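Local coordinates for cytoplasmic protein (Cryptococcus neoformans var. grubii serotype A, PDB 7LPO) that probably hydrolyses steryl beta-glucosides, acting as a sterylglucosidase of glycoside hydrolase family 5, at residues D238-A243 / A406-A411; D242-L247 / I264-I269. One frame throughout, in Å; residues are numbered along the deposited sequence.

Interaction 1 of 2, residues D238-A243 / A406-A411; sequences DHFIDA and ALHWLA
Two outer helices of the family 5 TIM barrel, 232-254 and 400-419, meet here through Phe240 and Ile241 on one and His408 and Ala411 on the other. The short segments run roughly the same way, crossing at -38°, but their axes come no closer than 11.2 Å, so side chains rather than backbones bridge the gap. The imidazole of His408 reaches across from helix 400-419: its CG lies anti to the backbone N (chi1 160°), which carries the ring out to helix 232-254. There CE1 sits 4.0 Å from Phe240 CD2, and each ring offers its edge to the other, so the two do not stack. Ile241 turns its CG1 branch to the same ring, with CD1 4.1 Å from His408 CE1, and the same methyl goes on to meet Ala411 CB at 3.8 Å. CD1 therefore touches two residues about one helical turn apart. No hydrogen bond joins the segments, but His408 ND1 is bonded to Gln237 OE1, a partner on helix 232-254 just before Asp238, which ties the ring to the helix it packs against. Beyond the contact, Phe215 of helix 206-221 meets the His408 ring, Trp105 of helix 105-109 packs edge-to-face with Phe240, and Asp242 forms a salt bridge with Arg415 farther along helix 400-419.

Interaction 2 of 2, residues D242-L247 / I264-I269; sequences DAVGEL and IGWDSI
Apolar packing carries this helix-to-strand contact, in which the six-membered ring of Trp266, on strand 263-267, meets Val244 and Leu247 of helix 232-254. Val244 CG1, set anti to the backbone N (chi1 179°), comes obliquely to the indole at 4.0 Å from Trp266 CZ3 and almost as near to CE3. Leu247, three residues on and so on the same face of the helix, brings its branch point to the ring edge, with CG 4.2 Å from Trp266 CH2. The backbones stay well apart, the nearest CA pair, Val244 CA and Ile269 CA, being 9.9 Å from each other. It is the Trp266 side chain that spans the gap from strand to helix. Ala248 and Ile251 continue the helix side of its packing, while Ile416 of helix 400-419 also touches it.

Polar bonding is kept to other surfaces. Trp266 NE1 is hydrogen-bonded to His420 ND1, and the strand backbone pairs with strands 137-143 and 424-427.

The indole is thus amphipathic in use: its carbon-only ring is buried against aliphatic groups of the helix, while its N-H is satisfied by His420, a pairing that should limit rotation of the ring.

How the interactions relate
From the N terminus, helix 232-254 comes first and supplies one side of both contacts, with Asp242 and Ala243 common to the two segments. Interaction 2 closes the short loop, 16 residues lying between 242-247 and 264-269, as the chain turns back from helix to barrel strand. Interaction 1 closes a far longer one, with 162 residues before 406-411 on helix 400-419, and that excursion contains the whole of segment 264-269. The centres lie about 9 Å apart and the contacts touch: Ile269 CG2 packs 3.8 Å from His408 NE2, and Ile269 also touches Phe240. Together they pack helix 232-254 against helix 400-419 and against barrel strand 263-267, joining the helical layer to the strand layer.

Interaction 1 of 2, residues D238-A243 / A406-A411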
ATOM      1  N   ASP A 238      15.977   5.623  13.798  1.00 14.92           N
ATOM      2  CA  ASP A 238      16.185   4.693  14.907  1.00 16.27           C
ATOM      3  C   ASP A 238      14.902   4.476  15.702  1.00 15.57           C
ATOM      4  O   ASP A 238      14.628   3.360  16.158  1.00 16.02           O
ATOM      5  CB  ASP A 238      17.291   5.203  15.838  1.00 22.57           C
ATOM      6  CG  ASP A 238      18.677   5.068  15.242  1.00 29.71           C
ATOM      7  OD1 ASP A 238      18.814   4.519  14.131  1.00 33.54           O
ATOM      8  OD2 ASP A 238      19.643   5.527  15.884  1.00 33.66           O
ATOM      9  N   HIS A 239      14.112   5.529  15.914  1.00 14.35           N
ATOM     10  CA  HIS A 239      12.874   5.340  16.671  1.00 15.68           C
ATOM     11  C   HIS A 239      11.862   4.528  15.864  1.00 16.35           C
ATOM     12  O   HIS A 239      11.152   3.680  16.417  1.00 14.27           O
ATOM     13  CB  HIS A 239      12.290   6.695  17.093  1.00 15.38           C
ATOM     14  CG  HIS A 239      12.917   7.260  18.333  1.00 17.25           C
ATOM     15  ND1 HIS A 239      14.049   8.046  18.302  1.00 17.59           N
ATOM     16  CD2 HIS A 239      12.579   7.142  19.641  1.00 17.80           C
ATOM     17  CE1 HIS A 239      14.381   8.390  19.536  1.00 18.20           C
ATOM     18  NE2 HIS A 239      13.509   7.849  20.370  1.00 17.04           N
ATOM     19  N   PHE A 240      11.808   4.740  14.546  1.00 14.30           N
ATOM     20  CA  PHE A 240      10.882   3.965  13.720  1.00 14.27           C
ATOM     21  C   PHE A 240      11.293   2.498  13.666  1.00 14.22           C
ATOM     22  O   PHE A 240      10.461   1.598  13.825  1.00 16.23           O
ATOM     23  CB  PHE A 240      10.813   4.557  12.309  1.00 14.28           C
ATOM     24  CG  PHE A 240      10.123   3.667  11.312  1.00 14.25           C
ATOM     25  CD1 PHE A 240       8.749   3.492  11.351  1.00 14.68           C
ATOM     26  CD2 PHE A 240      10.849   2.992  10.351  1.00 14.23           C
ATOM     27  CE1 PHE A 240       8.117   2.659  10.440  1.00 14.75           C
ATOM     28  CE2 PHE A 240      10.229   2.171   9.446  1.00 14.45           C
ATOM     29  CZ  PHE A 240       8.862   2.005   9.482  1.00 14.19           C
ATOM     30  N   ILE A 241      12.582   2.240  13.445  1.00 14.24           N
ATOM     31  CA  ILE A 241      13.080   0.870  13.384  1.00 16.50           C
ATOM     32  C   ILE A 241      12.958   0.193  14.745  1.00 14.59           C
ATOM     33  O   ILE A 241      12.634  -0.998  14.832  1.00 16.68           O
ATOM     34  CB  ILE A 241      14.531   0.873  12.859  1.00 15.88           C
ATOM     35  CG1 ILE A 241      14.539   1.373  11.406  1.00 16.55           C
ATOM     36  CG2 ILE A 241      15.158  -0.512  12.965  1.00 16.42           C
ATOM     37  CD1 ILE A 241      15.920   1.596  10.811  1.00 17.91           C
ATOM     38  N   ASP A 242      13.191   0.942  15.827  1.00 14.20           N
ATOM     39  CA  ASP A 242      13.013   0.379  17.164  1.00 14.27           C
ATOM     40  C   ASP A 242      11.556   0.016  17.417  1.00 14.16           C
ATOM     41  O   ASP A 242      11.264  -1.015  18.029  1.00 15.82           O
ATOM     42  CB  ASP A 242      13.483   1.368  18.233  1.00 19.54           C
ATOM     43  CG  ASP A 242      14.992   1.373  18.417  1.00 24.34           C
ATOM     44  OD1 ASP A 242      15.694   0.644  17.678  1.00 26.23           O
ATOM     45  OD2 ASP A 242      15.479   2.130  19.299  1.00 24.87           O
ATOM     46  N   ALA A 243      10.625   0.866  16.986  1.00 15.71           N
ATOM     47  CA  ALA A 243       9.221   0.596  17.266  1.00 14.96           C
ATOM     48  C   ALA A 243       8.752  -0.644  16.523  1.00 17.76           C
ATOM     49  O   ALA A 243       8.133  -1.533  17.119  1.00 19.15           O
ATOM     50  CB  ALA A 243       8.362   1.800  16.900  1.00 14.99           C
ATOM     51  N   ALA A 406      17.961   2.886   0.132  1.00 14.48           N
ATOM     52  CA  ALA A 406      18.563   1.568   0.302  1.00 14.39           C
ATOM     53  C   ALA A 406      19.308   1.477   1.626  1.00 16.72           C
ATOM     54  O   ALA A 406      19.276   0.438   2.296  1.00 15.87           O
ATOM     55  CB  ALA A 406      19.496   1.264  -0.869  1.00 14.41           C
ATOM     56  N   LEU A 407      19.967   2.565   2.027  1.00 16.85           N
ATOM     57  CA  LEU A 407      20.686   2.569   3.294  1.00 17.82           C
ATOM     58  C   LEU A 407      19.728   2.391   4.466  1.00 17.26           C
ATOM     59  O   LEU A 407      20.007   1.628   5.394  1.00 14.68           O
ATOM     60  CB  LEU A 407      21.476   3.868   3.433  1.00 23.38           C
ATOM     61  CG  LEU A 407      22.393   4.019   4.645  1.00 29.41           C
ATOM     62  CD1 LEU A 407      23.324   2.841   4.816  1.00 31.75           C
ATOM     63  CD2 LEU A 407      23.183   5.322   4.491  1.00 31.91           C
ATOM     64  N   HIS A 408      18.584   3.079   4.437  1.00 15.95           N
ATOM     65  CA  HIS A 408      17.568   2.839   5.458  1.00 15.37           C
ATOM     66  C   HIS A 408      17.112   1.385   5.434  1.00 17.25           C
ATOM     67  O   HIS A 408      16.870   0.779   6.486  1.00 15.67           O
ATOM     68  CB  HIS A 408      16.366   3.770   5.253  1.00 17.19           C
ATOM     69  CG  HIS A 408      15.118   3.289   5.929  1.00 14.75           C
ATOM     70  ND1 HIS A 408      14.933   3.363   7.292  1.00 14.75           N
ATOM     71  CD2 HIS A 408      14.017   2.677   5.435  1.00 16.68           C
ATOM     72  CE1 HIS A 408      13.765   2.831   7.606  1.00 14.72           C
ATOM     73  NE2 HIS A 408      13.184   2.418   6.495  1.00 14.70           N
ATOM     74  N   TRP A 409      16.995   0.807   4.236  1.00 14.25           N
ATOM     75  CA  TRP A 409      16.472  -0.549   4.125  1.00 15.92           C
ATOM     76  C   TRP A 409      17.427  -1.577   4.715  1.00 16.13           C
ATOM     77  O   TRP A 409      16.978  -2.585   5.273  1.00 17.72           O
ATOM     78  CB  TRP A 409      16.178  -0.898   2.669  1.00 14.20           C
ATOM     79  CG  TRP A 409      15.684  -2.314   2.542  1.00 14.16           C
ATOM     80  CD1 TRP A 409      14.391  -2.744   2.653  1.00 14.13           C
ATOM     81  CD2 TRP A 409      16.476  -3.483   2.331  1.00 15.50           C
ATOM     82  NE1 TRP A 409      14.331  -4.103   2.506  1.00 14.10           N
ATOM     83  CE2 TRP A 409      15.599  -4.583   2.313  1.00 16.61           C
ATOM     84  CE3 TRP A 409      17.845  -3.708   2.157  1.00 15.81           C
ATOM     85  CZ2 TRP A 409      16.045  -5.886   2.125  1.00 16.29           C
ATOM     86  CZ3 TRP A 409      18.285  -5.006   1.976  1.00 16.72           C
ATOM     87  CH2 TRP A 409      17.389  -6.075   1.957  1.00 17.21           C
ATOM     88  N   LEU A 410      18.739  -1.347   4.610  1.00 16.09           N
ATOM     89  CA  LEU A 410      19.690  -2.257   5.237  1.00 18.52           C
ATOM     90  C   LEU A 410      19.481  -2.298   6.742  1.00 18.33           C
ATOM     91  O   LEU A 410      19.378  -3.381   7.333  1.00 19.84           O
ATOM     92  CB  LEU A 410      21.123  -1.851   4.910  1.00 20.73           C
ATOM     93  CG  LEU A 410      21.484  -1.817   3.423  1.00 26.61           C
ATOM     94  CD1 LEU A 410      22.867  -1.142   3.270  1.00 30.76           C
ATOM     95  CD2 LEU A 410      21.495  -3.186   2.777  1.00 27.40           C
ATOM     96  N   ALA A 411      19.403  -1.117   7.375  1.00 18.12           N
ATOM     97  CA  ALA A 411      19.171  -1.029   8.816  1.00 18.84           C
ATOM     98  C   ALA A 411      17.841  -1.660   9.205  1.00 18.87           C
ATOM     99  O   ALA A 411      17.760  -2.422  10.177  1.00 21.79           O
ATOM    100  CB  ALA A 411      19.211   0.433   9.271  1.00 18.74           C
TER

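Interaction 2 of 2, residues D242-L247 / I264-I269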
ATOM      1  N   ASP A 242      13.191   0.942  15.827  1.00 14.20           N
ATOM      2  CA  ASP A 242      13.013   0.379  17.164  1.00 14.27           C
ATOM      3  C   ASP A 242      11.556   0.016  17.417  1.00 14.16           C
ATOM      4  O   ASP A 242      11.264  -1.015  18.029  1.00 15.82           O
ATOM      5  CB  ASP A 242      13.483   1.368  18.233  1.00 19.54           C
ATOM      6  CG  ASP A 242      14.992   1.373  18.417  1.00 24.34           C
ATOM      7  OD1 ASP A 242      15.694   0.644  17.678  1.00 26.23           O
ATOM      8  OD2 ASP A 242      15.479   2.130  19.299  1.00 24.87           O
ATOM      9  N   ALA A 243      10.625   0.866  16.986  1.00 15.71           N
ATOM     10  CA  ALA A 243       9.221   0.596  17.266  1.00 14.96           C
ATOM     11  C   ALA A 243       8.752  -0.644  16.523  1.00 17.76           C
ATOM     12  O   ALA A 243       8.133  -1.533  17.119  1.00 19.15           O
ATOM     13  CB  ALA A 243       8.362   1.800  16.900  1.00 14.99           C
ATOM     14  N   VAL A 244       9.028  -0.721  15.219  1.00 18.46           N
ATOM     15  CA  VAL A 244       8.710  -1.939  14.477  1.00 17.06           C
ATOM     16  C   VAL A 244       9.447  -3.122  15.086  1.00 16.06           C
ATOM     17  O   VAL A 244       8.882  -4.208  15.257  1.00 14.75           O
ATOM     18  CB  VAL A 244       9.041  -1.772  12.981  1.00 18.06           C
ATOM     19  CG1 VAL A 244       8.728  -3.076  12.210  1.00 19.27           C
ATOM     20  CG2 VAL A 244       8.273  -0.599  12.401  1.00 14.41           C
ATOM     21  N   GLY A 245      10.711  -2.918  15.456  1.00 19.33           N
ATOM     22  CA  GLY A 245      11.481  -3.997  16.044  1.00 19.52           C
ATOM     23  C   GLY A 245      10.879  -4.518  17.332  1.00 20.81           C
ATOM     24  O   GLY A 245      10.993  -5.706  17.636  1.00 23.02           O
ATOM     25  N   GLU A 246      10.221  -3.651  18.097  1.00 17.60           N
ATOM     26  CA  GLU A 246       9.587  -4.093  19.335  1.00 19.86           C
ATOM     27  C   GLU A 246       8.344  -4.930  19.057  1.00 19.13           C
ATOM     28  O   GLU A 246       8.045  -5.873  19.799  1.00 21.02           O
ATOM     29  CB  GLU A 246       9.228  -2.886  20.198  1.00 25.23           C
ATOM     30  CG  GLU A 246      10.405  -2.231  20.873  1.00 30.04           C
ATOM     31  CD  GLU A 246      10.949  -3.052  22.024  1.00 32.00           C
ATOM     32  OE1 GLU A 246      10.153  -3.689  22.744  1.00 32.69           O
ATOM     33  OE2 GLU A 246      12.180  -3.058  22.204  1.00 32.43           O
ATOM     34  N   LEU A 247       7.597  -4.598  18.002  1.00 19.74           N
ATOM     35  CA  LEU A 247       6.475  -5.448  17.612  1.00 17.10           C
ATOM     36  C   LEU A 247       6.975  -6.823  17.189  1.00 19.14           C
ATOM     37  O   LEU A 247       6.471  -7.850  17.662  1.00 20.58           O
ATOM     38  CB  LEU A 247       5.684  -4.786  16.484  1.00 17.01           C
ATOM     39  CG  LEU A 247       4.541  -5.577  15.859  1.00 17.24           C
ATOM     40  CD1 LEU A 247       3.580  -6.031  16.943  1.00 18.00           C
ATOM     41  CD2 LEU A 247       3.822  -4.732  14.806  1.00 18.92           C
ATOM     42  N   ILE A 264       4.695 -14.569   7.405  1.00 15.40           N
ATOM     43  CA  ILE A 264       5.792 -15.074   6.592  1.00 13.85           C
ATOM     44  C   ILE A 264       6.890 -14.049   6.348  1.00 13.87           C
ATOM     45  O   ILE A 264       7.995 -14.432   5.944  1.00 13.87           O
ATOM     46  CB  ILE A 264       5.258 -15.597   5.248  1.00 18.43           C
ATOM     47  CG1 ILE A 264       4.659 -14.466   4.407  1.00 17.24           C
ATOM     48  CG2 ILE A 264       4.215 -16.676   5.491  1.00 18.93           C
ATOM     49  CD1 ILE A 264       4.141 -14.935   3.020  1.00 16.19           C
ATOM     50  N   GLY A 265       6.630 -12.770   6.578  1.00 18.13           N
ATOM     51  CA  GLY A 265       7.644 -11.766   6.310  1.00 16.61           C
ATOM     52  C   GLY A 265       7.145 -10.375   6.632  1.00 15.30           C
ATOM     53  O   GLY A 265       6.025 -10.179   7.120  1.00 13.91           O
ATOM     54  N   TRP A 266       7.998  -9.400   6.326  1.00 13.93           N
ATOM     55  CA  TRP A 266       7.747  -8.008   6.658  1.00 13.95           C
ATOM     56  C   TRP A 266       7.969  -7.146   5.425  1.00 16.05           C
ATOM     57  O   TRP A 266       8.981  -7.296   4.731  1.00 13.97           O
ATOM     58  CB  TRP A 266       8.655  -7.542   7.809  1.00 13.96           C
ATOM     59  CG  TRP A 266       8.397  -8.285   9.083  1.00 14.29           C
ATOM     60  CD1 TRP A 266       8.732  -9.575   9.353  1.00 13.93           C
ATOM     61  CD2 TRP A 266       7.745  -7.785  10.252  1.00 13.95           C
ATOM     62  NE1 TRP A 266       8.330  -9.913  10.614  1.00 13.92           N
ATOM     63  CE2 TRP A 266       7.719  -8.832  11.192  1.00 13.93           C
ATOM     64  CE3 TRP A 266       7.188  -6.554  10.597  1.00 13.97           C
ATOM     65  CZ2 TRP A 266       7.145  -8.695  12.445  1.00 13.93           C
ATOM     66  CZ3 TRP A 266       6.613  -6.414  11.838  1.00 13.97           C
ATOM     67  CH2 TRP A 266       6.603  -7.476  12.755  1.00 14.57           C
ATOM     68  N   ASP A 267       7.004  -6.269   5.148  1.00 17.67           N
ATOM     69  CA  ASP A 267       7.161  -5.208   4.167  1.00 18.22           C
ATOM     70  C   ASP A 267       8.054  -4.112   4.741  1.00 17.14           C
ATOM     71  O   ASP A 267       8.186  -3.958   5.959  1.00 16.75           O
ATOM     72  CB  ASP A 267       5.799  -4.623   3.789  1.00 20.31           C
ATOM     73  CG  ASP A 267       5.693  -4.249   2.304  1.00 21.84           C
ATOM     74  OD1 ASP A 267       6.731  -4.114   1.618  1.00 21.24           O
ATOM     75  OD2 ASP A 267       4.549  -4.085   1.826  1.00 22.39           O
ATOM     76  N   SER A 268       8.683  -3.350   3.849  1.00 19.86           N
ATOM     77  CA  SER A 268       9.421  -2.173   4.282  1.00 19.73           C
ATOM     78  C   SER A 268       8.461  -0.988   4.408  1.00 18.47           C
ATOM     79  O   SER A 268       7.269  -1.085   4.107  1.00 14.50           O
ATOM     80  CB  SER A 268      10.583  -1.887   3.335  1.00 21.85           C
ATOM     81  OG  SER A 268      10.154  -1.708   2.010  1.00 22.91           O
ATOM     82  N   ILE A 269       8.978   0.141   4.893  1.00 14.14           N
ATOM     83  CA  ILE A 269       8.132   1.290   5.167  1.00 14.17           C
ATOM     84  C   ILE A 269       7.297   1.621   3.947  1.00 14.18           C
ATOM     85  O   ILE A 269       7.810   1.729   2.829  1.00 14.66           O
ATOM     86  CB  ILE A 269       8.992   2.487   5.599  1.00 14.21           C
ATOM     87  CG1 ILE A 269       8.095   3.681   5.923  1.00 14.24           C
ATOM     88  CG2 ILE A 269       9.996   2.854   4.539  1.00 14.23           C
ATOM     89  CD1 ILE A 269       8.819   4.768   6.708  1.00 14.28           C
TER